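PDB 6MZO: inactive Zymogen C11 Protease from Parabacteroides distasonis, which probably cleaves peptide bonds as a clostripain-family (C11) cysteine peptidase once activated from its zymogen form. Local coordinates for residues S83-N86 with E91-T94; Y53-K56 with A60-L63; S332-Q337 with K342-Y347; Y276-Y281 with L350-D355; T186-N191 with T214-Y219. All coordinates share one frame; numbering follows the deposited sequence.

Overall arrangement
Along the chain, contact 2 comes first, then contact 1, then contact 5, while contact 3 is nested inside the long loop closed by contact 4. Contacts 1 and 2 touch, their centres about 10 Å apart, where the hairpin of strands 49-54 and 62-69 of the nine-stranded sheet meets the start of helix 90-103. Contacts 3 and 4, centres about 9 Å apart, share the two-stranded sheet of 275-277 and 332-334 and the successive helices 341-347 and 351-357. Contact 5 joins a loop following strand 178-183 to helix 209-220. The two pairs thus lie toward far-apart ends of the peptidase, 30 to 35 Å between centres, with contact 5 nearer the middle.

Contact 1: residues S83-N86 with E91-T94; sequences SNQN and ETLT
Asn86 in the loop and Thr92 on the helix bring their CA atoms to 6.7 Å, where the chain, after running out of strand 72-80, turns into helix 90-103. Thr92 carries the contact from the helix side, its CB directed at the loop. Its hydroxyl OG1 donates to the carbonyl oxygen O of Asn86 at 2.7 Å. The donor arrives from above the carbonyl plane, 45° out of it, and so does not lie along a lone pair. The other branch of Thr92 does apolar work: CG2, anti to the backbone N, meets CD of Gln85 at 3.7 Å and NE2 of Gln85 at 3.8 Å. Gln85 reaches it with CG anti to its own nitrogen (chi1 -179°) and an extended chain, crossing Thr92 obliquely, so that the methyl lies against the carboxamide end. The two branches of one threonine thus serve two consecutive loop residues. The polar end of Gln85 is held by OE1, which is hydrogen-bonded to the phenol of Tyr53, whereas OD1 of Asn86 accepts from the backbone N of Ala88 within the turn. Ser89 OG is bonded to the backbone N of Thr92, Gln85 also packs on Pro61 in the neighbouring hairpin, and Thr92 rests on Tyr18 of strand 14-19, which sets this first turn of the helix against an inner strand of the main sheet.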
# COMPACT_ATOMS: atom_id res chain seq x y z
N SER A 83 19.86 18.42 4.92
CA SER A 83 19.83 17.41 3.86
C SER A 83 20.31 16.05 4.39
O SER A 83 20.18 15.03 3.69
CB SER A 83 20.66 17.83 2.65
OG SER A 83 20.67 16.78 1.69
N ASN A 84 20.82 16.00 5.62
CA ASN A 84 21.13 14.69 6.23
C ASN A 84 19.91 13.99 6.81
O ASN A 84 20.03 12.93 7.42
CB ASN A 84 22.19 14.82 7.31
CG ASN A 84 21.72 15.64 8.48
OD1 ASN A 84 20.72 16.34 8.38
ND2 ASN A 84 22.48 15.63 9.58
N GLN A 85 18.74 14.60 6.63
CA GLN A 85 17.54 13.96 7.04
C GLN A 85 17.32 12.83 6.04
O GLN A 85 17.23 13.07 4.83
CB GLN A 85 16.38 14.95 7.06
CG GLN A 85 15.11 14.26 7.52
CD GLN A 85 13.87 15.12 7.45
OE1 GLN A 85 13.42 15.48 6.37
NE2 GLN A 85 13.29 15.42 8.60
N ASN A 86 17.24 11.61 6.54
CA ASN A 86 16.94 10.47 5.68
C ASN A 86 15.45 10.21 5.56
O ASN A 86 14.82 9.74 6.51
CB ASN A 86 17.63 9.22 6.21
CG ASN A 86 17.39 8.01 5.35
OD1 ASN A 86 16.85 8.10 4.25
ND2 ASN A 86 17.83 6.85 5.84
N GLU A 91 11.95 6.75 11.43
CA GLU A 91 12.06 7.81 12.44
C GLU A 91 11.70 9.16 11.85
O GLU A 91 11.05 9.99 12.49
CB GLU A 91 13.48 7.86 13.04
CG GLU A 91 13.73 6.75 14.02
CD GLU A 91 15.11 6.87 14.63
OE1 GLU A 91 15.53 8.00 14.97
OE2 GLU A 91 15.78 5.82 14.72
N THR A 92 12.09 9.37 10.59
CA THR A 92 11.77 10.62 9.91
C THR A 92 10.28 10.69 9.67
O THR A 92 9.65 11.72 9.91
CB THR A 92 12.54 10.74 8.58
OG1 THR A 92 13.94 10.80 8.84
CG2 THR A 92 12.04 11.97 7.79
N LEU A 93 9.71 9.59 9.19
CA LEU A 93 8.28 9.55 8.97
C LEU A 93 7.51 9.90 10.24
O LEU A 93 6.62 10.74 10.19
CB LEU A 93 7.89 8.17 8.41
CG LEU A 93 6.40 7.88 8.30
CD1 LEU A 93 5.64 8.89 7.43
CD2 LEU A 93 6.22 6.47 7.71
N THR A 94 7.87 9.32 11.39
CA THR A 94 7.03 9.63 12.56
C THR A 94 7.35 11.02 13.12
O THR A 94 6.47 11.65 13.71
CB THR A 94 7.17 8.56 13.65
OG1 THR A 94 8.51 8.54 14.16
CG2 THR A 94 6.80 7.16 13.06

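Contact 2: residues Y53-K56 with A60-L63; sequences YTDK and APQL
Tyr53 faces Leu63 in a non-hydrogen-bonded antiparallel pair, its CB 4.4 Å from CD1 of Leu63 on one face of the sheet. Its CA donates a CH...O contact to O of Gln62 at 3.3 Å. With CG anti to the nitrogen (chi1 172°), the ring runs alongside Pro61, pointing the same way, and its hydroxyl OH, hydrogen-bonded to OE1 of Gln85, comes within 3.3 Å of CB of Pro61. With an alanine in its place, the side of Pro61 would probably lose its cover and OE1 of Gln85 its phenol partner. Thr54 follows in a hydrogen-bonded pair with Gln62: N of Thr54 gives to O of Gln62 at 3.0 Å, and N of Gln62 returns a bond to O of Thr54 at 2.9 Å. On the opposite face from Tyr53, OG1 of Thr54 lies 3.6 Å from CG of Gln62 and binds two waters, one passing on to the NE2 of Gln62, the other to O of Ala60 and N of Lys56. OD1 of Asp55 packs against CG of Pro61 at 3.2 Å, a van der Waals touch, while its OD2 is hydrogen-bonded to Ser87. Here the hairpin nears its turn: strand 14-19 flanks it through Tyr18, stacked on Tyr53, and strand 72-80 lies on the other side, while helix 90-103 packs on Tyr53 and Leu63 and helix 26-43 covers Thr54.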
# COMPACT_ATOMS: atom_id res chain seq x y z
N TYR A 53 5.04 16.09 2.28
CA TYR A 53 6.48 16.03 2.58
C TYR A 53 7.12 15.53 1.33
O TYR A 53 6.66 14.49 0.74
CB TYR A 53 6.77 15.08 3.73
CG TYR A 53 8.25 14.83 3.96
CD1 TYR A 53 8.98 15.66 4.81
CD2 TYR A 53 8.89 13.74 3.36
CE1 TYR A 53 10.34 15.44 5.03
CE2 TYR A 53 10.25 13.53 3.54
CZ TYR A 53 10.95 14.37 4.39
OH TYR A 53 12.28 14.08 4.60
N THR A 54 8.15 16.24 0.88
CA THR A 54 8.93 15.73 -0.23
C THR A 54 10.40 15.73 0.09
O THR A 54 10.89 16.53 0.92
CB THR A 54 8.74 16.55 -1.52
OG1 THR A 54 9.25 17.89 -1.30
CG2 THR A 54 7.27 16.64 -1.97
N ASP A 55 11.14 14.86 -0.63
CA ASP A 55 12.62 14.82 -0.55
C ASP A 55 13.19 14.60 -1.94
O ASP A 55 13.78 13.58 -2.25
CB ASP A 55 13.04 13.71 0.42
CG ASP A 55 14.56 13.56 0.53
OD1 ASP A 55 15.31 14.55 0.46
OD2 ASP A 55 14.98 12.41 0.71
N LYS A 56 13.04 15.58 -2.81
CA LYS A 56 13.43 15.36 -4.19
C LYS A 56 14.93 15.49 -4.35
O LYS A 56 15.61 16.21 -3.60
CB LYS A 56 12.74 16.36 -5.10
CG LYS A 56 11.21 16.16 -5.17
CD LYS A 56 10.62 16.83 -6.39
CE LYS A 56 10.23 18.27 -6.11
NZ LYS A 56 9.55 18.90 -7.29
N ALA A 60 16.18 20.19 -0.98
CA ALA A 60 16.14 19.83 0.44
C ALA A 60 14.77 19.19 0.75
O ALA A 60 13.77 19.54 0.09
CB ALA A 60 16.36 21.03 1.31
N PRO A 61 14.72 18.29 1.76
CA PRO A 61 13.42 17.78 2.23
C PRO A 61 12.60 18.90 2.85
O PRO A 61 13.15 19.77 3.56
CB PRO A 61 13.80 16.75 3.30
CG PRO A 61 15.28 16.42 3.02
CD PRO A 61 15.86 17.72 2.52
N GLN A 62 11.30 18.86 2.61
CA GLN A 62 10.46 19.95 3.08
C GLN A 62 9.06 19.47 3.37
O GLN A 62 8.56 18.55 2.69
CB GLN A 62 10.44 21.07 2.07
CG GLN A 62 10.23 20.69 0.67
CD GLN A 62 10.13 21.91 -0.23
OE1 GLN A 62 10.66 22.97 0.08
NE2 GLN A 62 9.41 21.77 -1.35
N LEU A 63 8.45 20.11 4.39
CA LEU A 63 7.05 19.88 4.75
C LEU A 63 6.29 21.13 4.38
O LEU A 63 6.69 22.24 4.79
CB LEU A 63 6.96 19.56 6.26
CG LEU A 63 5.57 19.39 6.85
CD1 LEU A 63 4.93 18.14 6.27
CD2 LEU A 63 5.72 19.28 8.38
O HOH W 1 11.92 18.27 -1.54
O HOH W 2 8.80 19.87 -3.15

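Contact 3: residues S332-Q337 with K342-Y347; sequences SIYVPQ and KLNEWY
The Tyr334 ring packs against Tyr347 and Leu343 while its hydroxyl reaches Asn344, CG being anti to the backbone N (chi1 -180°) so that the ring extends across to the helix. Its CD2 sits over the centre of one face of the Tyr347 ring, 3.4 Å above the plane. The two rings are oblique, with planes 45° apart, and the packing is tight where CB of Tyr334 approaches CE1 of Tyr347 at 3.2 Å. Beyond, CE1 of Tyr334 touches CD2 of Leu343 at 3.6 Å. The phenol OH donates to OD1 of Asn344 at 2.6 Å, tilted 28° from the carbonyl plane. A phenylalanine in its place would probably cost that amide oxygen the shorter of two bonds, leaving the longer one from N of Gln337. The unit is a strand, a short loop and a helix: strand 332-334 pairs with 275-277, and the axis of 342-347 runs nearly perpendicular to strand 332-334. The Asn344 carboxamide grips the backbone of Gln337 by both ends, OD1 taking its N at 3.3 Å and ND2 giving to its O at 2.7 Å. At the far end, one water donates both to O of Tyr334 and to OH of Tyr347, whose hydroxyl is also bonded to Glu169.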
# COMPACT_ATOMS: atom_id res chain seq x y z
N SER A 332 -2.43 -10.27 -2.53
CA SER A 332 -1.31 -11.16 -2.81
C SER A 332 -0.93 -11.86 -1.51
O SER A 332 -1.32 -11.41 -0.38
CB SER A 332 -0.12 -10.35 -3.35
OG SER A 332 -0.48 -9.79 -4.62
N ILE A 333 -0.07 -12.89 -1.64
CA ILE A 333 0.39 -13.66 -0.51
C ILE A 333 1.79 -14.18 -0.86
O ILE A 333 2.07 -14.52 -2.05
CB ILE A 333 -0.55 -14.79 -0.15
CG1 ILE A 333 -0.30 -15.31 1.24
CG2 ILE A 333 -0.45 -16.00 -1.19
CD1 ILE A 333 -0.75 -14.28 2.40
N TYR A 334 2.67 -14.26 0.15
CA TYR A 334 3.94 -15.01 -0.05
C TYR A 334 3.64 -16.50 -0.15
O TYR A 334 2.87 -17.04 0.65
CB TYR A 334 4.94 -14.77 1.13
CG TYR A 334 6.25 -15.54 0.94
CD1 TYR A 334 7.05 -15.28 -0.17
CD2 TYR A 334 6.68 -16.51 1.88
CE1 TYR A 334 8.22 -16.01 -0.40
CE2 TYR A 334 7.89 -17.21 1.68
CZ TYR A 334 8.63 -16.94 0.54
OH TYR A 334 9.82 -17.60 0.33
N VAL A 335 4.33 -17.20 -1.08
CA VAL A 335 4.17 -18.65 -1.18
C VAL A 335 5.55 -19.27 -0.84
O VAL A 335 6.47 -19.18 -1.64
CB VAL A 335 3.74 -19.06 -2.59
CG1 VAL A 335 3.79 -20.61 -2.73
CG2 VAL A 335 2.29 -18.50 -2.86
N PRO A 336 5.66 -19.95 0.32
CA PRO A 336 6.94 -20.58 0.63
C PRO A 336 7.34 -21.63 -0.43
O PRO A 336 6.51 -22.40 -0.96
CB PRO A 336 6.69 -21.27 1.97
CG PRO A 336 5.69 -20.27 2.66
CD PRO A 336 4.75 -19.90 1.50
N GLN A 337 8.61 -21.62 -0.74
CA GLN A 337 9.16 -22.45 -1.81
C GLN A 337 10.50 -23.03 -1.41
O GLN A 337 11.34 -22.37 -0.77
CB GLN A 337 9.31 -21.63 -3.10
CG GLN A 337 7.97 -21.16 -3.67
CD GLN A 337 8.13 -20.04 -4.68
OE1 GLN A 337 8.69 -20.23 -5.79
NE2 GLN A 337 7.64 -18.84 -4.30
N LYS A 342 16.33 -18.52 2.04
CA LYS A 342 16.58 -17.30 2.78
C LYS A 342 15.28 -16.48 2.87
O LYS A 342 14.98 -15.89 3.91
CB LYS A 342 17.72 -16.48 2.15
CG LYS A 342 19.05 -16.73 2.86
CD LYS A 342 20.25 -16.07 2.20
CE LYS A 342 21.41 -16.09 3.16
NZ LYS A 342 22.71 -15.74 2.52
N LEU A 343 14.45 -16.51 1.83
CA LEU A 343 13.23 -15.72 1.87
C LEU A 343 12.25 -16.41 2.83
O LEU A 343 11.55 -15.74 3.59
CB LEU A 343 12.64 -15.62 0.48
CG LEU A 343 11.60 -14.54 0.24
CD1 LEU A 343 12.15 -13.18 0.72
CD2 LEU A 343 11.38 -14.54 -1.26
N ASN A 344 12.22 -17.75 2.78
CA ASN A 344 11.38 -18.48 3.72
C ASN A 344 11.76 -18.15 5.18
O ASN A 344 10.87 -18.04 6.02
CB ASN A 344 11.54 -19.99 3.55
CG ASN A 344 11.03 -20.53 2.21
OD1 ASN A 344 10.23 -19.89 1.50
ND2 ASN A 344 11.55 -21.69 1.85
N GLU A 345 13.06 -18.05 5.47
CA GLU A 345 13.50 -17.78 6.83
C GLU A 345 13.19 -16.29 7.22
O GLU A 345 12.71 -16.03 8.32
CB GLU A 345 14.98 -18.14 7.01
CG GLU A 345 15.96 -17.04 6.69
CD GLU A 345 17.42 -17.49 6.83
OE1 GLU A 345 17.74 -18.66 6.50
OE2 GLU A 345 18.22 -16.65 7.30
N TRP A 346 13.39 -15.36 6.30
CA TRP A 346 12.97 -13.97 6.51
C TRP A 346 11.49 -13.86 6.85
O TRP A 346 11.09 -13.12 7.75
CB TRP A 346 13.28 -13.14 5.24
CG TRP A 346 12.76 -11.78 5.28
CD1 TRP A 346 13.35 -10.68 5.84
CD2 TRP A 346 11.54 -11.34 4.72
NE1 TRP A 346 12.56 -9.58 5.68
CE2 TRP A 346 11.44 -9.95 4.99
CE3 TRP A 346 10.51 -11.97 4.01
CZ2 TRP A 346 10.34 -9.19 4.57
CZ3 TRP A 346 9.40 -11.20 3.61
CH2 TRP A 346 9.35 -9.83 3.90
N TYR A 347 10.68 -14.62 6.14
CA TYR A 347 9.26 -14.57 6.32
C TYR A 347 8.83 -14.90 7.73
O TYR A 347 7.78 -14.44 8.16
CB TYR A 347 8.61 -15.56 5.36
CG TYR A 347 7.13 -15.36 5.14
CD1 TYR A 347 6.60 -14.20 4.52
CD2 TYR A 347 6.27 -16.35 5.55
CE1 TYR A 347 5.22 -14.10 4.27
CE2 TYR A 347 4.90 -16.27 5.34
CZ TYR A 347 4.39 -15.12 4.71
OH TYR A 347 3.06 -15.10 4.52
O HOH W 3 1.91 -17.21 3.14

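Contact 4: residues Y276-Y281 with L350-D355; sequences YDFDDY and LEWYKD
Phe278 and Trp352 meet through apolar contact, the outer atom CZ of the phenyl ring of Phe278 lying 3.8 Å from CZ2 of the Trp352 indole and 4.1 Å from its CH2. The side chains come from opposite directions. Each has CG anti to its nitrogen, chi1 -169° for Phe278 and 176° for Trp352, which extends both rings across the 13.2 Å that separates the CA atoms. The planes stand at 76° with the centroids 6.0 Å apart, an oblique pairing. Both rings continue into an aromatic cluster, Phe278 meeting Phe294 edge-to-face and Trp352 meeting Tyr172 in the same way, while Ile333 packs against both. The contact joins the starts of two short helices: helix 278-283, which follows strand 275-277, and helix 351-357, close to the end of the chain, with helix 168-173 packed on each ring. Hydrogen bonding stays within each segment, and in 276-281 Asp277 is the N-cap of the helix: its OD2 accepts from N of Asp280 at 3.0 Å, met on the anti side, while its OD1 is bonded to Ser329.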
# COMPACT_ATOMS: atom_id res chain seq x y z
N TYR A 276 1.90 -14.44 -5.03
CA TYR A 276 0.87 -14.96 -5.89
C TYR A 276 -0.51 -14.57 -5.36
O TYR A 276 -0.61 -14.04 -4.32
CB TYR A 276 0.99 -16.47 -5.94
CG TYR A 276 2.22 -16.95 -6.64
CD1 TYR A 276 3.40 -17.11 -5.98
CD2 TYR A 276 2.20 -17.19 -7.97
CE1 TYR A 276 4.53 -17.54 -6.63
CE2 TYR A 276 3.32 -17.61 -8.62
CZ TYR A 276 4.48 -17.79 -7.95
OH TYR A 276 5.59 -18.20 -8.61
N ASP A 277 -1.57 -14.86 -6.10
CA ASP A 277 -2.89 -14.54 -5.62
C ASP A 277 -3.22 -15.35 -4.37
O ASP A 277 -3.05 -16.51 -4.34
CB ASP A 277 -3.97 -14.77 -6.68
CG ASP A 277 -5.35 -14.47 -6.16
OD1 ASP A 277 -5.63 -13.31 -5.96
OD2 ASP A 277 -6.11 -15.38 -5.92
N PHE A 278 -3.73 -14.67 -3.37
CA PHE A 278 -4.04 -15.27 -2.09
C PHE A 278 -5.06 -16.41 -2.14
O PHE A 278 -4.83 -17.46 -1.65
CB PHE A 278 -4.46 -14.15 -1.15
CG PHE A 278 -4.57 -14.52 0.29
CD1 PHE A 278 -3.89 -15.56 0.83
CD2 PHE A 278 -5.36 -13.78 1.10
CE1 PHE A 278 -3.98 -15.84 2.16
CE2 PHE A 278 -5.47 -14.05 2.43
CZ PHE A 278 -4.78 -15.08 2.96
N ASP A 279 -6.19 -16.16 -2.77
CA ASP A 279 -7.24 -17.14 -2.87
C ASP A 279 -6.76 -18.36 -3.64
O ASP A 279 -6.97 -19.44 -3.22
CB ASP A 279 -8.49 -16.52 -3.50
CG ASP A 279 -9.65 -17.48 -3.64
OD1 ASP A 279 -9.56 -18.40 -4.40
OD2 ASP A 279 -10.65 -17.27 -2.99
N ASP A 280 -6.08 -18.14 -4.74
CA ASP A 280 -5.56 -19.22 -5.54
C ASP A 280 -4.65 -20.12 -4.69
O ASP A 280 -4.81 -21.30 -4.69
CB ASP A 280 -4.85 -18.67 -6.76
CG ASP A 280 -4.63 -19.71 -7.85
OD1 ASP A 280 -5.23 -20.75 -7.79
OD2 ASP A 280 -3.86 -19.42 -8.74
N TYR A 281 -3.73 -19.53 -3.97
CA TYR A 281 -2.83 -20.29 -3.12
C TYR A 281 -3.60 -21.09 -2.08
O TYR A 281 -3.43 -22.25 -1.94
CB TYR A 281 -1.85 -19.37 -2.43
CG TYR A 281 -0.87 -20.04 -1.51
CD1 TYR A 281 -0.20 -21.17 -1.91
CD2 TYR A 281 -0.61 -19.54 -0.27
CE1 TYR A 281 0.70 -21.78 -1.07
CE2 TYR A 281 0.29 -20.13 0.57
CZ TYR A 281 0.93 -21.25 0.16
OH TYR A 281 1.82 -21.85 0.98
N LEU A 350 7.60 -12.26 10.22
CA LEU A 350 6.36 -11.44 10.06
C LEU A 350 5.23 -11.86 11.02
O LEU A 350 5.04 -13.04 11.30
CB LEU A 350 5.84 -11.58 8.64
CG LEU A 350 6.75 -10.94 7.60
CD1 LEU A 350 6.13 -11.18 6.26
CD2 LEU A 350 6.86 -9.46 7.87
N GLU A 351 4.46 -10.88 11.49
CA GLU A 351 3.36 -11.18 12.37
C GLU A 351 2.35 -12.16 11.77
O GLU A 351 1.84 -13.05 12.47
CB GLU A 351 2.63 -9.87 12.72
CG GLU A 351 1.63 -10.00 13.84
CD GLU A 351 0.99 -8.65 14.18
OE1 GLU A 351 1.33 -7.64 13.54
OE2 GLU A 351 0.19 -8.58 15.16
N TRP A 352 2.04 -11.99 10.48
CA TRP A 352 1.14 -12.93 9.80
C TRP A 352 1.65 -14.38 9.93
O TRP A 352 0.90 -15.29 10.26
CB TRP A 352 0.95 -12.53 8.33
CG TRP A 352 0.11 -13.52 7.54
CD1 TRP A 352 0.59 -14.54 6.79
CD2 TRP A 352 -1.32 -13.54 7.44
NE1 TRP A 352 -0.50 -15.24 6.20
CE2 TRP A 352 -1.67 -14.62 6.58
CE3 TRP A 352 -2.33 -12.76 8.00
CZ2 TRP A 352 -3.00 -14.96 6.29
CZ3 TRP A 352 -3.66 -13.05 7.68
CH2 TRP A 352 -3.98 -14.16 6.86
N TYR A 353 2.91 -14.63 9.63
CA TYR A 353 3.44 -15.97 9.78
C TYR A 353 3.29 -16.53 11.20
O TYR A 353 2.89 -17.68 11.39
CB TYR A 353 4.91 -15.99 9.38
CG TYR A 353 5.51 -17.37 9.56
CD1 TYR A 353 5.32 -18.37 8.59
CD2 TYR A 353 6.19 -17.70 10.70
CE1 TYR A 353 5.85 -19.64 8.77
CE2 TYR A 353 6.73 -19.00 10.89
CZ TYR A 353 6.54 -19.94 9.91
OH TYR A 353 7.09 -21.21 10.13
N LYS A 354 3.68 -15.74 12.21
CA LYS A 354 3.60 -16.18 13.56
C LYS A 354 2.19 -16.54 13.99
O LYS A 354 1.97 -17.56 14.67
CB LYS A 354 4.17 -15.09 14.48
CG LYS A 354 5.65 -14.79 14.19
CD LYS A 354 6.14 -13.64 15.09
CE LYS A 354 7.57 -13.19 14.73
NZ LYS A 354 7.89 -11.94 15.55
N ASP A 355 1.22 -15.73 13.56
CA ASP A 355 -0.16 -15.93 14.01
C ASP A 355 -0.95 -16.93 13.17
O ASP A 355 -1.92 -17.53 13.67
CB ASP A 355 -0.91 -14.61 14.09
CG ASP A 355 -0.33 -13.68 15.14
OD1 ASP A 355 0.51 -14.15 15.94
OD2 ASP A 355 -0.70 -12.51 15.16

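Contact 5: residues T186-N191 with T214-Y219; sequences TEILAN and TKFYTY
Ile188 of the loop and Phe216 of the helix make the apolar part of this contact, CD1 of Ile188 standing 4.1 Å from CE2 of the Phe216 ring and approaching it obliquely. Ile188 sends its longer branch there: CG1 is anti to the carbonyl carbon (chi1 -57°), and chi2 near 176° extends CD1 out to the aromatic. Phe216 reaches over from the helix, spanning much of the 10.5 Å between the CA atoms. The second touch is polar in its atoms but loose: ND2 of Asn191 lies 3.7 Å from OH of Tyr219, the side chains coming from opposite directions and the amide and ring planes 68° apart. Asn191 is poorly ordered, so this approach is best read with caution. One shell out, Phe193 packs on both Ile188 and Phe216, and the Phe216 ring also meets that of Tyr220. The backbone oxygen of Asn191 accepts from Asn32 and from the indole of Trp114, tying this point of the loop to the rest of the fold. On the helix, O of Thr214 takes both N of Thr218 at 2.8 Å and OG1 of Thr218 at 3.0 Å, reached from opposite faces of its plane, while Lys215 forms a salt bridge with Asp201 in helix 195-203. With a single aliphatic-aromatic touch and a loose amide-phenol approach, the loop after strand 178-183 meets helix 209-220 by light packing, and its polar bonds to other parts of the fold probably do more to set its course.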
# COMPACT_ATOMS: atom_id res chain seq x y z
N THR A 186 -0.48 -5.65 -7.11
CA THR A 186 0.54 -5.78 -8.17
C THR A 186 1.36 -4.52 -8.23
O THR A 186 1.43 -3.84 -7.17
CB THR A 186 -0.07 -6.15 -9.57
OG1 THR A 186 -0.93 -5.10 -10.06
CG2 THR A 186 -0.83 -7.43 -9.38
N GLU A 187 1.98 -4.18 -9.36
CA GLU A 187 2.79 -2.95 -9.44
C GLU A 187 1.90 -1.77 -9.77
O GLU A 187 0.87 -1.91 -10.43
CB GLU A 187 3.93 -3.10 -10.46
CG GLU A 187 4.92 -4.09 -9.97
CD GLU A 187 6.22 -4.14 -10.78
OE1 GLU A 187 6.48 -3.25 -11.61
OE2 GLU A 187 6.96 -5.09 -10.54
N ILE A 188 2.27 -0.61 -9.22
CA ILE A 188 1.73 0.63 -9.66
C ILE A 188 2.92 1.35 -10.21
O ILE A 188 3.93 1.53 -9.51
CB ILE A 188 1.19 1.47 -8.56
CG1 ILE A 188 0.14 0.69 -7.80
CG2 ILE A 188 0.64 2.75 -9.14
CD1 ILE A 188 -0.43 1.47 -6.55
N LEU A 189 2.83 1.71 -11.46
CA LEU A 189 4.02 2.33 -12.01
C LEU A 189 3.72 3.81 -12.26
O LEU A 189 2.82 4.41 -11.63
CB LEU A 189 4.49 1.58 -13.28
CG LEU A 189 4.89 0.09 -13.12
CD1 LEU A 189 5.36 -0.52 -14.44
CD2 LEU A 189 5.94 -0.15 -12.02
N ALA A 190 4.52 4.39 -13.15
CA ALA A 190 4.39 5.78 -13.53
C ALA A 190 4.09 6.67 -12.33
O ALA A 190 4.69 6.54 -11.26
CB ALA A 190 3.31 5.94 -14.58
N ASN A 191 3.15 7.56 -12.51
CA ASN A 191 2.85 8.51 -11.47
C ASN A 191 2.37 7.77 -10.23
O ASN A 191 2.85 8.05 -9.12
CB ASN A 191 1.82 9.52 -11.94
CG ASN A 191 0.84 8.92 -12.93
OD1 ASN A 191 1.09 7.83 -13.47
ND2 ASN A 191 -0.25 9.62 -13.18
N THR A 214 -12.28 3.18 -6.46
CA THR A 214 -13.06 3.20 -7.72
C THR A 214 -12.48 4.21 -8.72
O THR A 214 -12.45 3.94 -9.94
CB THR A 214 -14.57 3.45 -7.53
OG1 THR A 214 -14.79 4.80 -7.08
CG2 THR A 214 -15.12 2.50 -6.52
N LYS A 215 -11.95 5.33 -8.22
CA LYS A 215 -11.31 6.28 -9.09
C LYS A 215 -10.01 5.78 -9.67
O LYS A 215 -9.70 6.08 -10.82
CB LYS A 215 -11.05 7.58 -8.32
CG LYS A 215 -12.20 8.60 -8.51
CD LYS A 215 -13.55 8.25 -7.83
CE LYS A 215 -14.61 9.46 -7.88
NZ LYS A 215 -13.93 10.65 -7.31
N PHE A 216 -9.25 5.04 -8.87
CA PHE A 216 -8.04 4.40 -9.37
C PHE A 216 -8.37 3.44 -10.55
O PHE A 216 -7.70 3.50 -11.61
CB PHE A 216 -7.36 3.61 -8.23
CG PHE A 216 -6.09 2.90 -8.67
CD1 PHE A 216 -6.12 1.68 -9.39
CD2 PHE A 216 -4.89 3.48 -8.37
CE1 PHE A 216 -4.93 1.03 -9.76
CE2 PHE A 216 -3.67 2.84 -8.68
CZ PHE A 216 -3.69 1.62 -9.40
N TYR A 217 -9.39 2.61 -10.34
CA TYR A 217 -9.87 1.72 -11.44
C TYR A 217 -10.37 2.49 -12.65
O TYR A 217 -9.93 2.20 -13.78
CB TYR A 217 -10.96 0.76 -10.92
CG TYR A 217 -11.48 -0.08 -12.10
CD1 TYR A 217 -10.63 -0.99 -12.70
CD2 TYR A 217 -12.73 0.15 -12.67
CE1 TYR A 217 -11.05 -1.75 -13.82
CE2 TYR A 217 -13.16 -0.59 -13.80
CZ TYR A 217 -12.30 -1.51 -14.36
OH TYR A 217 -12.74 -2.23 -15.45
N THR A 218 -11.22 3.52 -12.43
CA THR A 218 -11.70 4.31 -13.57
C THR A 218 -10.51 4.91 -14.35
O THR A 218 -10.49 4.90 -15.59
CB THR A 218 -12.65 5.39 -13.06
OG1 THR A 218 -13.79 4.71 -12.51
CG2 THR A 218 -13.10 6.30 -14.20
N TYR A 219 -9.54 5.46 -13.63
CA TYR A 219 -8.41 6.05 -14.31
C TYR A 219 -7.64 5.05 -15.17
O TYR A 219 -7.27 5.37 -16.31
CB TYR A 219 -7.45 6.69 -13.32
CG TYR A 219 -6.30 7.42 -13.95
CD1 TYR A 219 -6.51 8.66 -14.56
CD2 TYR A 219 -5.01 6.91 -13.89
CE1 TYR A 219 -5.43 9.37 -15.11
CE2 TYR A 219 -3.95 7.60 -14.43
CZ TYR A 219 -4.16 8.83 -15.03
OH TYR A 219 -3.08 9.49 -15.59